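Long-range contact in putative aldo/keto reductase (PDB 4R9O), which probably acts as an NADP-dependent oxidoreductase of the aldo/keto reductase family, built on a TIM barrel: residues 150-163 against 175-187. Residues are numbered along the deposited sequence; the frame is centred on the assembly and turned at random.
Sequences HQSGKVRHFGVSNF and LPFTLATNQVEIS
The side-chain amide of Asn182 lies alongside the chain at Phe163 and holds it by both ends. Asn182 OD1 accepts from Phe163 N on a lone pair, in the carbonyl plane, at 3.2 Å, while Asn182 ND2 gives a nearly straight bond of 3.0 Å to Phe163 O. With CG anti to the backbone N (chi1 -174°), the amide reaches past the CG2 methyl of Val160 to the residues following strand 157-161, and the paired bonds fix its rotation.

One residue on, Gln183 O is gripped twice from opposite faces of its plane: by Asn162 N at 2.8 Å and by Ser161 OG, which sits above the carbonyl plane. These two bonds tie Ser161 and Asn162, which probably contribute to the NADP(+) site, as in a close relative, to strand 182-185. Water 2 links Asn162 OD1 to Glu185 N.

Farther back the strands pair in parallel. Val160 bonds through N to Thr181 O and through O to Gln183 N. Ahead of this pairing, Ala180 N reaches Phe158 O at 2.7 Å, and water 1 joins Phe158 N to Thr178 O.

At the other end Phe177, His150 and Phe158 form a three-ring aromatic cluster. Phe177 meets Phe158 through CE1 and CZ; the planes are nearly parallel, 16° apart, but displaced so that little of one ring faces the other, and Phe177 CE1 comes 3.4 Å from Phe158 CD2. Phe177 CE2 lies over a face of His150, toward the rim, with the planes at 44°.

This is a beta-alpha-beta unit of the TIM barrel, with helix 165-173 joining the two strands. Strand 125-130 flanks strand 155-161, and strand 210-212 pairs with 182-185; Gln183 bonds to Asp53, and Phe158 stacks on Phe146 of helix 139-151.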
loop_
_atom_site.group_PDB
_atom_site.type_symbol
_atom_site.label_atom_id
_atom_site.label_comp_id
_atom_site.label_asym_id
_atom_site.label_seq_id
_atom_site.Cartn_x
_atom_site.Cartn_y
_atom_site.Cartn_z
ATOM N N HIS C 150 -3.794 -41.492 -9.760
ATOM C CA HIS C 150 -3.081 -42.309 -8.785
ATOM C C HIS C 150 -3.511 -43.775 -8.867
ATOM O O HIS C 150 -2.674 -44.680 -8.815
ATOM C CB HIS C 150 -3.308 -41.763 -7.372
ATOM C CG HIS C 150 -2.504 -42.458 -6.318
ATOM N ND1 HIS C 150 -1.172 -42.181 -6.096
ATOM C CD2 HIS C 150 -2.841 -43.421 -5.426
ATOM C CE1 HIS C 150 -0.726 -42.940 -5.109
ATOM N NE2 HIS C 150 -1.718 -43.697 -4.683
ATOM N N GLN C 151 -4.815 -43.999 -9.013
ATOM C CA GLN C 151 -5.371 -45.351 -9.118
ATOM C C GLN C 151 -4.788 -46.151 -10.287
ATOM O O GLN C 151 -4.671 -47.363 -10.200
ATOM C CB GLN C 151 -6.903 -45.299 -9.256
ATOM C CG GLN C 151 -7.391 -45.323 -10.711
ATOM C CD GLN C 151 -8.691 -46.067 -10.920
ATOM O OE1 GLN C 151 -8.762 -47.283 -10.731
ATOM N NE2 GLN C 151 -9.728 -45.340 -11.336
ATOM N N SER C 152 -4.421 -45.472 -11.369
ATOM C CA SER C 152 -3.999 -46.151 -12.593
ATOM C C SER C 152 -2.483 -46.283 -12.709
ATOM O O SER C 152 -1.980 -46.911 -13.634
ATOM C CB SER C 152 -4.538 -45.410 -13.814
ATOM O OG SER C 152 -4.007 -44.098 -13.859
ATOM N N GLY C 153 -1.757 -45.672 -11.783
ATOM C CA GLY C 153 -0.305 -45.727 -11.806
ATOM C C GLY C 153 0.315 -44.653 -12.682
ATOM O O GLY C 153 1.536 -44.558 -12.796
ATOM N N LYS C 154 -0.521 -43.833 -13.304
ATOM C CA LYS C 154 -0.009 -42.829 -14.221
ATOM C C LYS C 154 0.758 -41.729 -13.495
ATOM O O LYS C 154 1.704 -41.173 -14.039
ATOM C CB LYS C 154 -1.147 -42.234 -15.048
ATOM C CG LYS C 154 -1.714 -43.212 -16.079
ATOM C CD LYS C 154 -2.661 -42.513 -17.045
ATOM C CE LYS C 154 -2.988 -43.402 -18.248
ATOM N NZ LYS C 154 -3.656 -44.659 -17.836
ATOM N N VAL C 155 0.339 -41.413 -12.272
ATOM C CA VAL C 155 1.020 -40.416 -11.462
ATOM C C VAL C 155 1.241 -40.914 -10.030
ATOM O O VAL C 155 0.302 -41.373 -9.365
ATOM C CB VAL C 155 0.228 -39.094 -11.421
ATOM C CG1 VAL C 155 0.935 -38.086 -10.533
ATOM C CG2 VAL C 155 0.051 -38.543 -12.830
ATOM N N ARG C 156 2.480 -40.805 -9.559
ATOM C CA ARG C 156 2.862 -41.348 -8.260
ATOM C C ARG C 156 2.601 -40.416 -7.064
ATOM O O ARG C 156 2.235 -40.884 -5.986
ATOM C CB ARG C 156 4.334 -41.741 -8.285
ATOM C CG ARG C 156 4.593 -42.944 -9.195
ATOM C CD ARG C 156 6.014 -43.485 -9.101
ATOM N NE ARG C 156 6.150 -44.671 -9.950
ATOM C CZ ARG C 156 7.275 -45.358 -10.135
ATOM N NH1 ARG C 156 7.270 -46.416 -10.937
ATOM N NH2 ARG C 156 8.400 -44.995 -9.529
ATOM N N HIS C 157 2.822 -39.117 -7.242
ATOM C CA HIS C 157 2.668 -38.145 -6.154
ATOM C C HIS C 157 2.110 -36.849 -6.710
ATOM O O HIS C 157 2.135 -36.624 -7.917
ATOM C CB HIS C 157 4.003 -37.880 -5.455
ATOM C CG HIS C 157 4.692 -39.125 -4.975
ATOM N ND1 HIS C 157 4.431 -39.688 -3.750
ATOM C CD2 HIS C 157 5.620 -39.914 -5.570
ATOM C CE1 HIS C 157 5.177 -40.774 -3.597
ATOM N NE2 HIS C 157 5.902 -40.933 -4.690
ATOM N N PHE C 158 1.640 -35.985 -5.820
ATOM C CA PHE C 158 0.933 -34.774 -6.219
ATOM C C PHE C 158 1.360 -33.590 -5.361
ATOM O O PHE C 158 1.704 -33.753 -4.195
ATOM C CB PHE C 158 -0.588 -34.974 -6.121
ATOM C CG PHE C 158 -1.102 -36.114 -6.965
ATOM C CD1 PHE C 158 -1.460 -35.910 -8.280
ATOM C CD2 PHE C 158 -1.232 -37.390 -6.430
ATOM C CE1 PHE C 158 -1.928 -36.958 -9.067
ATOM C CE2 PHE C 158 -1.701 -38.443 -7.204
ATOM C CZ PHE C 158 -2.041 -38.228 -8.531
ATOM N N GLY C 159 1.322 -32.399 -5.950
ATOM C CA GLY C 159 1.662 -31.194 -5.225
ATOM C C GLY C 159 1.044 -29.991 -5.890
ATOM O O GLY C 159 0.229 -30.125 -6.800
ATOM N N VAL C 160 1.440 -28.813 -5.430
ATOM C CA VAL C 160 0.952 -27.559 -5.975
ATOM C C VAL C 160 2.104 -26.596 -6.174
ATOM O O VAL C 160 3.249 -26.884 -5.786
ATOM C CB VAL C 160 -0.092 -26.891 -5.049
ATOM C CG1 VAL C 160 -1.300 -27.792 -4.872
ATOM C CG2 VAL C 160 0.549 -26.550 -3.694
ATOM N N SER C 161 1.789 -25.449 -6.771
ATOM C CA SER C 161 2.764 -24.402 -7.020
ATOM C C SER C 161 2.104 -23.040 -6.802
ATOM O O SER C 161 0.990 -22.804 -7.283
ATOM C CB SER C 161 3.334 -24.520 -8.437
ATOM O OG SER C 161 4.265 -23.486 -8.710
ATOM N N ASN C 162 2.779 -22.188 -6.025
ATOM C CA ASN C 162 2.388 -20.798 -5.775
ATOM C C ASN C 162 1.085 -20.647 -5.000
ATOM O O ASN C 162 0.404 -19.637 -5.139
ATOM C CB ASN C 162 2.289 -20.031 -7.089
ATOM C CG ASN C 162 3.531 -20.191 -7.938
ATOM O OD1 ASN C 162 4.624 -19.861 -7.502
ATOM N ND2 ASN C 162 3.370 -20.732 -9.148
ATOM N N PHE C 163 0.762 -21.647 -4.184
ATOM C CA PHE C 163 -0.426 -21.624 -3.324
ATOM C C PHE C 163 -0.190 -20.856 -2.024
ATOM O O PHE C 163 0.901 -20.908 -1.440
ATOM C CB PHE C 163 -0.877 -23.062 -2.989
ATOM C CG PHE C 163 -1.778 -23.692 -4.035
ATOM C CD1 PHE C 163 -2.884 -24.431 -3.657
ATOM C CD2 PHE C 163 -1.507 -23.556 -5.388
ATOM C CE1 PHE C 163 -3.723 -25.016 -4.611
ATOM C CE2 PHE C 163 -2.340 -24.135 -6.342
ATOM C CZ PHE C 163 -3.447 -24.870 -5.950
ATOM N N LEU C 175 -7.706 -34.764 -0.027
ATOM C CA LEU C 175 -6.812 -35.828 -0.495
ATOM C C LEU C 175 -6.458 -36.853 0.574
ATOM O O LEU C 175 -6.183 -36.507 1.721
ATOM C CB LEU C 175 -5.535 -35.213 -1.063
ATOM C CG LEU C 175 -5.777 -34.339 -2.296
ATOM C CD1 LEU C 175 -4.527 -33.571 -2.713
ATOM C CD2 LEU C 175 -6.298 -35.175 -3.456
ATOM N N PRO C 176 -6.461 -38.137 0.193
ATOM C CA PRO C 176 -6.082 -39.218 1.107
ATOM C C PRO C 176 -4.561 -39.365 1.233
ATOM O O PRO C 176 -4.083 -40.115 2.085
ATOM C CB PRO C 176 -6.708 -40.454 0.459
ATOM C CG PRO C 176 -6.717 -40.129 -0.999
ATOM C CD PRO C 176 -6.976 -38.648 -1.090
ATOM N N PHE C 177 -3.817 -38.655 0.392
ATOM C CA PHE C 177 -2.359 -38.649 0.475
ATOM C C PHE C 177 -1.813 -37.228 0.629
ATOM O O PHE C 177 -2.453 -36.258 0.214
ATOM C CB PHE C 177 -1.746 -39.315 -0.760
ATOM C CG PHE C 177 -2.516 -39.067 -2.029
ATOM C CD1 PHE C 177 -2.553 -37.802 -2.597
ATOM C CD2 PHE C 177 -3.199 -40.097 -2.651
ATOM C CE1 PHE C 177 -3.263 -37.569 -3.754
ATOM C CE2 PHE C 177 -3.904 -39.873 -3.814
ATOM C CZ PHE C 177 -3.941 -38.605 -4.364
ATOM N N THR C 178 -0.625 -37.115 1.218
ATOM C CA THR C 178 -0.012 -35.817 1.476
ATOM C C THR C 178 0.458 -35.112 0.209
ATOM O O THR C 178 1.147 -35.714 -0.616
ATOM C CB THR C 178 1.202 -35.963 2.399
ATOM O OG1 THR C 178 0.844 -36.770 3.524
ATOM C CG2 THR C 178 1.706 -34.591 2.859
ATOM N N LEU C 179 0.099 -33.836 0.064
ATOM C CA LEU C 179 0.674 -33.008 -0.994
ATOM C C LEU C 179 2.186 -32.942 -0.774
ATOM O O LEU C 179 2.653 -32.671 0.334
ATOM C CB LEU C 179 0.043 -31.613 -1.002
ATOM C CG LEU C 179 -1.388 -31.533 -1.559
ATOM C CD1 LEU C 179 -2.002 -30.136 -1.345
ATOM C CD2 LEU C 179 -1.389 -31.904 -3.028
ATOM N N ALA C 180 2.965 -33.214 -1.812
ATOM C CA ALA C 180 4.377 -33.462 -1.569
ATOM C C ALA C 180 5.234 -32.209 -1.708
ATOM O O ALA C 180 6.417 -32.227 -1.365
ATOM C CB ALA C 180 4.874 -34.551 -2.490
ATOM N N THR C 181 4.651 -31.126 -2.217
ATOM C CA THR C 181 5.375 -29.861 -2.289
ATOM C C THR C 181 4.460 -28.690 -2.625
ATOM O O THR C 181 3.343 -28.861 -3.135
ATOM C CB THR C 181 6.517 -29.881 -3.346
ATOM O OG1 THR C 181 7.460 -28.844 -3.049
ATOM C CG2 THR C 181 5.967 -29.645 -4.743
ATOM N N ASN C 182 4.966 -27.500 -2.331
ATOM C CA ASN C 182 4.388 -26.257 -2.811
ATOM C C ASN C 182 5.558 -25.513 -3.415
ATOM O O ASN C 182 6.421 -25.008 -2.700
ATOM C CB ASN C 182 3.721 -25.468 -1.676
ATOM C CG ASN C 182 2.974 -24.215 -2.159
ATOM O OD1 ASN C 182 2.828 -23.968 -3.365
ATOM N ND2 ASN C 182 2.469 -23.427 -1.199
ATOM N N GLN C 183 5.621 -25.535 -4.736
ATOM C CA GLN C 183 6.707 -24.933 -5.478
ATOM C C GLN C 183 6.539 -23.417 -5.479
ATOM O O GLN C 183 5.534 -22.898 -5.977
ATOM C CB GLN C 183 6.736 -25.500 -6.906
ATOM C CG GLN C 183 7.988 -25.168 -7.671
ATOM C CD GLN C 183 8.037 -25.829 -9.035
ATOM O OE1 GLN C 183 8.106 -25.147 -10.061
ATOM N NE2 GLN C 183 8.046 -27.163 -9.052
ATOM N N VAL C 184 7.500 -22.698 -4.904
ATOM C CA VAL C 184 7.318 -21.260 -4.720
ATOM C C VAL C 184 8.558 -20.434 -5.026
ATOM O O VAL C 184 9.667 -20.973 -5.104
ATOM C CB VAL C 184 6.876 -20.939 -3.276
ATOM C CG1 VAL C 184 5.512 -21.583 -2.969
ATOM C CG2 VAL C 184 7.925 -21.394 -2.291
ATOM N N GLU C 185 8.361 -19.124 -5.179
ATOM C CA GLU C 185 9.460 -18.229 -5.537
ATOM C C GLU C 185 10.248 -17.779 -4.312
ATOM O O GLU C 185 9.674 -17.219 -3.373
ATOM C CB GLU C 185 8.948 -16.998 -6.295
ATOM C CG GLU C 185 10.096 -16.073 -6.726
ATOM C CD GLU C 185 9.639 -14.910 -7.591
ATOM O OE1 GLU C 185 8.416 -14.794 -7.831
ATOM O OE2 GLU C 185 10.505 -14.107 -8.015
ATOM N N ILE C 186 11.560 -18.026 -4.327
ATOM C CA ILE C 186 12.443 -17.655 -3.218
ATOM C C ILE C 186 13.801 -17.166 -3.706
ATOM O O ILE C 186 14.504 -17.883 -4.412
ATOM C CB ILE C 186 12.713 -18.833 -2.255
ATOM C CG1 ILE C 186 11.426 -19.575 -1.899
ATOM C CG2 ILE C 186 13.441 -18.329 -1.008
ATOM C CD1 ILE C 186 11.636 -20.848 -1.107
ATOM N N SER C 187 14.171 -15.953 -3.311
ATOM C CA SER C 187 15.484 -15.400 -3.618
ATOM C C SER C 187 15.727 -14.198 -2.719
ATOM O O SER C 187 14.794 -13.709 -2.081
ATOM C CB SER C 187 15.576 -14.998 -5.090
ATOM O OG SER C 187 14.948 -13.753 -5.313
HETATM O O HOH W 1 1.314 -37.030 -3.150
HETATM O O HOH W 2 5.681 -18.126 -5.343
#